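Local structure of 3-Hydroxyacyl-CoA dehydrogenase (Ralstonia eutropha H16, 4PZC) at residues A90-Y94 / D95-K99; S116-S120 / I121-K125; E264-A268 / G269-R273. The protein catalyses the NAD-dependent interconversion of (S)-3-hydroxyacyl-CoA and 3-oxoacyl-CoA, acting on (S)-3-hydroxybutyryl-CoA. One frame throughout, in Å; residues are numbered along the deposited sequence.

Contact 1: residues A90-Y94 / D95-K99; sequences ATENY and DLKVK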
loop_
_atom_site.group_PDB
_atom_site.type_symbol
_atom_site.label_atom_id
_atom_site.label_comp_id
_atom_site.label_asym_id
_atom_site.label_seq_id
_atom_site.Cartn_x
_atom_site.Cartn_y
_atom_site.Cartn_z
ATOM N N ALA A 90 26.145 10.554 -4.062
ATOM C CA ALA A 90 26.696 10.711 -5.388
ATOM C C ALA A 90 26.619 9.464 -6.198
ATOM O O ALA A 90 26.499 9.572 -7.412
ATOM C CB ALA A 90 28.128 11.171 -5.305
ATOM N N THR A 91 26.726 8.288 -5.570
ATOM C CA THR A 91 26.453 7.050 -6.307
ATOM C C THR A 91 25.981 5.839 -5.507
ATOM O O THR A 91 26.216 5.718 -4.310
ATOM C CB THR A 91 27.667 6.621 -7.159
ATOM O OG1 THR A 91 27.214 6.018 -8.384
ATOM C CG2 THR A 91 28.575 5.656 -6.394
ATOM N N GLU A 92 25.326 4.942 -6.235
ATOM C CA GLU A 92 24.935 3.618 -5.763
ATOM C C GLU A 92 25.819 2.478 -6.313
ATOM O O GLU A 92 25.490 1.316 -6.103
ATOM C CB GLU A 92 23.470 3.358 -6.121
ATOM C CG GLU A 92 22.516 4.312 -5.416
ATOM C CD GLU A 92 22.234 3.929 -3.964
ATOM O OE1 GLU A 92 22.883 3.028 -3.379
ATOM O OE2 GLU A 92 21.326 4.546 -3.402
ATOM N N ASN A 93 26.919 2.797 -7.009
ATOM C CA ASN A 93 27.982 1.813 -7.227
ATOM C C ASN A 93 28.751 1.572 -5.933
ATOM O O ASN A 93 29.203 2.533 -5.304
ATOM C CB ASN A 93 28.977 2.235 -8.313
ATOM C CG ASN A 93 30.008 1.139 -8.609
ATOM O OD1 ASN A 93 30.989 0.964 -7.869
ATOM N ND2 ASN A 93 29.776 0.377 -9.672
ATOM N N TYR A 94 28.945 0.300 -5.571
ATOM C CA TYR A 94 29.561 -0.021 -4.304
ATOM C C TYR A 94 31.043 0.308 -4.283
ATOM O O TYR A 94 31.538 1.032 -3.405
ATOM C CB TYR A 94 29.353 -1.490 -3.976
ATOM C CG TYR A 94 29.936 -1.877 -2.635
ATOM C CD1 TYR A 94 29.288 -1.538 -1.443
ATOM C CD2 TYR A 94 31.152 -2.546 -2.559
ATOM C CE1 TYR A 94 29.831 -1.880 -0.218
ATOM C CE2 TYR A 94 31.699 -2.897 -1.345
ATOM C CZ TYR A 94 31.040 -2.571 -0.181
ATOM O OH TYR A 94 31.616 -2.933 1.008
ATOM N N ASP A 95 31.763 -0.228 -5.251
ATOM C CA ASP A 95 33.181 0.035 -5.300
ATOM C C ASP A 95 33.378 1.535 -5.245
ATOM O O ASP A 95 34.133 2.049 -4.405
ATOM C CB ASP A 95 33.797 -0.580 -6.549
ATOM C CG ASP A 95 33.904 -2.099 -6.447
ATOM O OD1 ASP A 95 34.074 -2.596 -5.317
ATOM O OD2 ASP A 95 33.821 -2.796 -7.483
ATOM N N LEU A 96 32.666 2.253 -6.102
ATOM C CA LEU A 96 32.858 3.698 -6.157
ATOM C C LEU A 96 32.417 4.378 -4.852
ATOM O O LEU A 96 33.150 5.197 -4.287
ATOM C CB LEU A 96 32.149 4.318 -7.364
ATOM C CG LEU A 96 32.398 5.836 -7.498
ATOM C CD1 LEU A 96 33.815 6.138 -7.994
ATOM C CD2 LEU A 96 31.367 6.501 -8.387
ATOM N N LYS A 97 31.228 4.030 -4.381
ATOM C CA LYS A 97 30.745 4.512 -3.094
ATOM C C LYS A 97 31.840 4.453 -2.044
ATOM O O LYS A 97 32.079 5.449 -1.357
ATOM C CB LYS A 97 29.546 3.682 -2.617
ATOM C CG LYS A 97 28.603 4.401 -1.658
ATOM C CD LYS A 97 27.165 3.931 -1.886
ATOM C CE LYS A 97 26.135 4.725 -1.090
ATOM N NZ LYS A 97 25.640 5.971 -1.743
ATOM N N VAL A 98 32.498 3.293 -1.929
ATOM C CA VAL A 98 33.569 3.090 -0.932
ATOM C C VAL A 98 34.622 4.189 -1.079
ATOM O O VAL A 98 34.796 5.028 -0.181
ATOM C CB VAL A 98 34.230 1.675 -1.053
ATOM C CG1 VAL A 98 35.590 1.611 -0.373
ATOM C CG2 VAL A 98 33.321 0.596 -0.468
ATOM N N LYS A 99 35.301 4.182 -2.227
ATOM C CA LYS A 99 36.372 5.135 -2.504
ATOM C C LYS A 99 36.020 6.524 -1.975
ATOM O O LYS A 99 36.761 7.096 -1.174
ATOM C CB LYS A 99 36.644 5.194 -4.005
ATOM C CG LYS A 99 37.692 4.204 -4.486
ATOM C CD LYS A 99 37.362 3.658 -5.880
ATOM C CE LYS A 99 38.356 2.589 -6.343
ATOM N NZ LYS A 99 37.654 1.332 -6.758
#

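Contact 2: residues S116-S120 / I121-K125; sequences SNTSS and ISITK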
loop_
_atom_site.group_PDB
_atom_site.type_symbol
_atom_site.label_atom_id
_atom_site.label_comp_id
_atom_site.label_asym_id
_atom_site.label_seq_id
_atom_site.Cartn_x
_atom_site.Cartn_y
_atom_site.Cartn_z
ATOM N N SER A 116 25.866 8.267 4.567
ATOM C CA SER A 116 25.681 7.926 3.145
ATOM C C SER A 116 24.227 7.655 2.798
ATOM O O SER A 116 23.579 6.838 3.435
ATOM C CB SER A 116 26.499 6.707 2.757
ATOM O OG SER A 116 26.437 6.531 1.355
ATOM N N ASN A 117 23.718 8.352 1.794
ATOM C CA ASN A 117 22.369 8.130 1.305
ATOM C C ASN A 117 22.349 6.921 0.347
ATOM O O ASN A 117 23.214 6.802 -0.519
ATOM C CB ASN A 117 21.883 9.385 0.599
ATOM C CG ASN A 117 20.517 9.217 -0.001
ATOM O OD1 ASN A 117 20.342 9.256 -1.211
ATOM N ND2 ASN A 117 19.548 9.000 0.838
ATOM N N THR A 118 21.381 6.021 0.524
ATOM C CA THR A 118 21.275 4.782 -0.274
ATOM C C THR A 118 19.915 4.121 -0.033
ATOM O O THR A 118 19.286 4.358 0.999
ATOM C CB THR A 118 22.405 3.767 0.065
ATOM O OG1 THR A 118 22.335 2.602 -0.788
ATOM C CG2 THR A 118 22.326 3.342 1.524
ATOM N N SER A 119 19.460 3.323 -1.000
ATOM C CA SER A 119 18.253 2.504 -0.856
ATOM C C SER A 119 18.574 1.060 -0.527
ATOM O O SER A 119 17.788 0.383 0.131
ATOM C CB SER A 119 17.459 2.524 -2.138
ATOM O OG SER A 119 18.290 2.940 -3.180
ATOM N N SER A 120 19.737 0.603 -0.963
ATOM C CA SER A 120 20.028 -0.818 -1.012
ATOM C C SER A 120 21.278 -1.252 -0.284
ATOM O O SER A 120 21.345 -2.396 0.150
ATOM C CB SER A 120 20.139 -1.260 -2.483
ATOM O OG SER A 120 21.006 -0.405 -3.227
ATOM N N ILE A 121 22.260 -0.368 -0.140
ATOM C CA ILE A 121 23.600 -0.783 0.282
ATOM C C ILE A 121 23.751 -0.920 1.817
ATOM O O ILE A 121 23.288 -0.063 2.596
ATOM C CB ILE A 121 24.681 0.172 -0.265
ATOM C CG1 ILE A 121 24.552 0.386 -1.800
ATOM C CG2 ILE A 121 26.072 -0.354 0.081
ATOM C CD1 ILE A 121 25.104 -0.729 -2.679
ATOM N N SER A 122 24.415 -1.998 2.249
ATOM C CA SER A 122 24.584 -2.261 3.678
ATOM C C SER A 122 25.387 -1.170 4.389
ATOM O O SER A 122 26.621 -1.061 4.242
ATOM C CB SER A 122 25.245 -3.613 3.941
ATOM O OG SER A 122 25.364 -3.818 5.344
ATOM N N ILE A 123 24.661 -0.378 5.170
ATOM C CA ILE A 123 25.252 0.656 6.006
ATOM C C ILE A 123 26.386 0.090 6.828
ATOM O O ILE A 123 27.436 0.713 6.926
ATOM C CB ILE A 123 24.181 1.287 6.951
ATOM C CG1 ILE A 123 23.048 1.967 6.115
ATOM C CG2 ILE A 123 24.805 2.241 7.978
ATOM C CD1 ILE A 123 23.505 2.836 4.945
ATOM N N THR A 124 26.178 -1.082 7.414
ATOM C CA THR A 124 27.210 -1.725 8.214
ATOM C C THR A 124 28.426 -2.107 7.426
ATOM O O THR A 124 29.542 -1.969 7.906
ATOM C CB THR A 124 26.658 -2.962 8.903
ATOM O OG1 THR A 124 25.763 -2.519 9.914
ATOM C CG2 THR A 124 27.755 -3.814 9.548
ATOM N N LYS A 125 28.234 -2.573 6.204
ATOM C CA LYS A 125 29.381 -2.855 5.330
ATOM C C LYS A 125 30.121 -1.558 4.973
ATOM O O LYS A 125 31.363 -1.539 4.952
ATOM C CB LYS A 125 28.952 -3.612 4.074
ATOM C CG LYS A 125 30.049 -4.483 3.497
ATOM C CD LYS A 125 29.465 -5.521 2.542
ATOM C CE LYS A 125 29.831 -6.947 2.956
ATOM N NZ LYS A 125 28.979 -7.947 2.257
#

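Contact 3: residues E264-A268 / G269-R273; sequences EMVAA and GYLGR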
loop_
_atom_site.group_PDB
_atom_site.type_symbol
_atom_site.label_atom_id
_atom_site.label_comp_id
_atom_site.label_asym_id
_atom_site.label_seq_id
_atom_site.Cartn_x
_atom_site.Cartn_y
_atom_site.Cartn_z
ATOM N N GLU A 264 10.599 -10.941 -17.109
ATOM C CA GLU A 264 10.417 -10.961 -18.527
ATOM C C GLU A 264 10.338 -9.537 -19.093
ATOM O O GLU A 264 10.949 -9.206 -20.126
ATOM C CB GLU A 264 9.162 -11.771 -18.856
ATOM C CG GLU A 264 9.431 -13.259 -18.806
ATOM C CD GLU A 264 10.280 -13.722 -19.971
ATOM O OE1 GLU A 264 9.828 -13.586 -21.133
ATOM O OE2 GLU A 264 11.396 -14.224 -19.711
ATOM N N MET A 265 9.590 -8.687 -18.414
ATOM C CA MET A 265 9.485 -7.325 -18.865
ATOM C C MET A 265 10.859 -6.661 -18.836
ATOM O O MET A 265 11.258 -5.976 -19.791
ATOM C CB MET A 265 8.479 -6.595 -18.003
ATOM C CG MET A 265 7.093 -7.217 -18.128
ATOM S SD MET A 265 5.890 -6.036 -17.529
ATOM C CE MET A 265 4.349 -6.815 -18.014
ATOM N N VAL A 266 11.609 -6.897 -17.767
ATOM C CA VAL A 266 12.945 -6.328 -17.686
ATOM C C VAL A 266 13.905 -6.862 -18.760
ATOM O O VAL A 266 14.485 -6.074 -19.493
ATOM C CB VAL A 266 13.535 -6.483 -16.290
ATOM C CG1 VAL A 266 15.069 -6.374 -16.329
ATOM C CG2 VAL A 266 12.907 -5.428 -15.379
ATOM N N ALA A 267 14.029 -8.177 -18.892
ATOM C CA ALA A 267 14.808 -8.760 -19.997
ATOM C C ALA A 267 14.437 -8.200 -21.361
ATOM O O ALA A 267 15.304 -8.134 -22.241
ATOM C CB ALA A 267 14.691 -10.278 -20.023
ATOM N N ALA A 268 13.180 -7.800 -21.543
ATOM C CA ALA A 268 12.724 -7.327 -22.859
ATOM C C ALA A 268 13.059 -5.892 -23.079
ATOM O O ALA A 268 13.040 -5.433 -24.225
ATOM C CB ALA A 268 11.216 -7.533 -23.061
ATOM N N GLY A 269 13.349 -5.173 -22.002
ATOM C CA GLY A 269 13.664 -3.741 -22.109
ATOM C C GLY A 269 12.435 -2.915 -21.819
ATOM O O GLY A 269 12.445 -1.688 -21.933
ATOM N N TYR A 270 11.365 -3.597 -21.434
ATOM C CA TYR A 270 10.150 -2.915 -21.057
ATOM C C TYR A 270 10.308 -2.517 -19.583
ATOM O O TYR A 270 10.063 -3.296 -18.682
ATOM C CB TYR A 270 8.924 -3.807 -21.334
ATOM C CG TYR A 270 8.850 -4.357 -22.781
ATOM C CD1 TYR A 270 9.324 -3.608 -23.865
ATOM C CD2 TYR A 270 8.277 -5.607 -23.059
ATOM C CE1 TYR A 270 9.260 -4.093 -25.163
ATOM C CE2 TYR A 270 8.205 -6.093 -24.353
ATOM C CZ TYR A 270 8.700 -5.332 -25.404
ATOM O OH TYR A 270 8.659 -5.789 -26.699
ATOM N N LEU A 271 10.759 -1.291 -19.361
ATOM C CA LEU A 271 11.183 -0.826 -18.049
ATOM C C LEU A 271 10.267 0.243 -17.440
ATOM O O LEU A 271 10.531 0.727 -16.353
ATOM C CB LEU A 271 12.588 -0.255 -18.195
ATOM C CG LEU A 271 13.781 -1.195 -18.090
ATOM C CD1 LEU A 271 13.512 -2.635 -18.522
ATOM C CD2 LEU A 271 14.992 -0.613 -18.807
ATOM N N GLY A 272 9.212 0.632 -18.144
ATOM C CA GLY A 272 8.273 1.641 -17.648
ATOM C C GLY A 272 8.293 2.988 -18.373
ATOM O O GLY A 272 8.655 3.095 -19.555
ATOM N N ARG A 273 7.900 4.023 -17.632
ATOM C CA ARG A 273 7.834 5.375 -18.139
ATOM C C ARG A 273 9.123 5.731 -18.832
ATOM O O ARG A 273 9.117 6.354 -19.882
ATOM C CB ARG A 273 7.560 6.362 -17.001
ATOM C CG ARG A 273 6.117 6.350 -16.516
ATOM C CD ARG A 273 5.742 7.650 -15.828
ATOM N NE ARG A 273 4.307 7.710 -15.561
ATOM C CZ ARG A 273 3.378 8.178 -16.400
ATOM N NH1 ARG A 273 3.713 8.666 -17.593
ATOM N NH2 ARG A 273 2.088 8.164 -16.039
#

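Contact 1: residues A90-Y94 / D95-K99
Asn-93 and Leu-96 meet at the start of a helix: Asn-93 OD1 accepts the backbone N-H of Leu-96 at 2.8 Å in a nearly straight bond (174° at the hydrogen), which makes Asn-93 the N-cap. Its CG lies anti to the backbone N (chi1 -175°), beside the carbonyl carbon, which brings OD1 to that N-H. The next two amides are met by backbone carbonyls: Lys-97 N donates to Asn-93 O at 2.7 Å and Val-98 N to Tyr-94 O at 2.9 Å. The ammonium of Lys-97, predicted to bind NAD, turns back on the incoming loop, its chain bent at chi2 and chi4 (87°), and NZ donates to Thr-91 O at 2.6 Å. It is also held by a salt bridge to Glu-88 and a bond to Asn-117 O, three acceptors for one buried charge. Glu-92, an NAD-binding residue, keeps its carboxylate apart from Lys-97, with OE1 4.4 Å from NZ; its oxygens are instead taken up by Thr-118 OG1 and Ser-119 N. Thr-91 CG2 touches Leu-96 CD2 at 3.5 Å, the two side chains crossing at about a right angle, while Val-98 CG2 makes a CH-pi contact over one face of the Tyr-94 ring, 4.1 Å from its centroid. The turn leads from strand 85-88 into helix 94-107, and Tyr-94 lies against Lys-125 and Leu-126 of helix 123-127.

Contact 2: residues S116-S120 / I121-K125
Strand 113-117 of the Rossmann-type sheet gives way to helix 123-127 through a short loop, and an ST turn at Thr-118 shapes it. Thr-118 OG1 accepts two successive backbone amides: Ser-120 N at 3.3 Å, the bond that defines the turn, and Ile-121 N at 3.0 Å, the straighter of the two with 162° at the hydrogen. With OG1 anti to the backbone N (chi1 -176°), the hydroxyl is carried into the concave side of the loop where both N-H groups converge. Glu-92 is its partner from outside the loop, so three polar groups gather round one small hydroxyl. Ile-121 lies across the threonine at about a right angle, its CG1 3.3 Å from Thr-118 OG1. On its methyl branch Thr-118 meets the next isoleucine, CG2 touching Ile-123 CD1 at 3.7 Å as the two side chains run past each other in opposite directions. Ile-123 also packs on Phe-136 of the neighbouring strand 136-141, while Ile-121 rests against Tyr-94. Ser-122 is the N-cap of helix 123-127: its OG accepts Lys-125 N at 3.2 Å and is also hydrogen-bonded to Asn-183. Ser-119, predicted to bind both NAD and CoA, sits at the bend, and its side chain touches His-140 of strand 136-141, a residue predicted to matter for catalysis. This is the strand-loop-helix part of a beta-alpha-beta unit, with the loop beyond the strand's C-terminal end contributing to the probable cofactor and substrate site, as in Rossmann-type dehydrogenases.

Contact 3: residues E264-A268 / G269-R273
Met-265 O accepts Tyr-270 N at 2.9 Å, a backbone bond spanning five residues and one of the two that close helix 260-268. In the other, Gly-269 N donates to Val-266 O at 2.9 Å, from well above the carbonyl plane (58° out of it). A weak bond from Gly-269 N to Met-265 O, at 3.1 Å, accompanies them. The chain leaves the helix at Gly-269 with positive phi (97°), a conformation that glycine adopts readily. Beyond it, Thr-275 OG1 is hydrogen-bonded to both Gly-269 O and Leu-271 N.

The aromatic contact comes from Tyr-270. Its ring is laid alongside the last turn so that Ala-268 CB sits over one face, offset toward the rim and 3.8 Å from the centroid, a CH-pi contact. Arg-277 adds a cation-pi interaction with the same ring.

Apolar contacts join the rest. The end of the Leu-271 side chain comes back to the helix, CD1 4.2 Å from Val-266 CG2, and Met-265 CB lies 4.4 Å from Tyr-270 CB. Val-266 and Met-265 also touch Leu-237 of helix 237-251. The bonds Tyr-270 N to Met-265 O and Gly-269 N to Val-266 O, with glycine at positive phi, are the signature of a Schellman motif, here ending a helix of the C-terminal domain.

Along the chain the contacts come in order 1, 2, 3. The first two belong to the NAD-binding domain and are neighbours, their centres about 10 Å apart. They lie at the C-terminal ends of the adjacent parallel strands 85-88 and 113-117, each where a strand turns into the following helix, and they touch: side chains of contact 1 reach the strand end and loop of contact 2. Together they form part of the probable cofactor site. Contact 3 sits in the C-terminal domain, its centre about 25 Å from that of contact 1 and 26 Å from that of contact 2, and touches neither. It closes helix 260-268, shortly before Lys-274, a residue predicted to bind NAD.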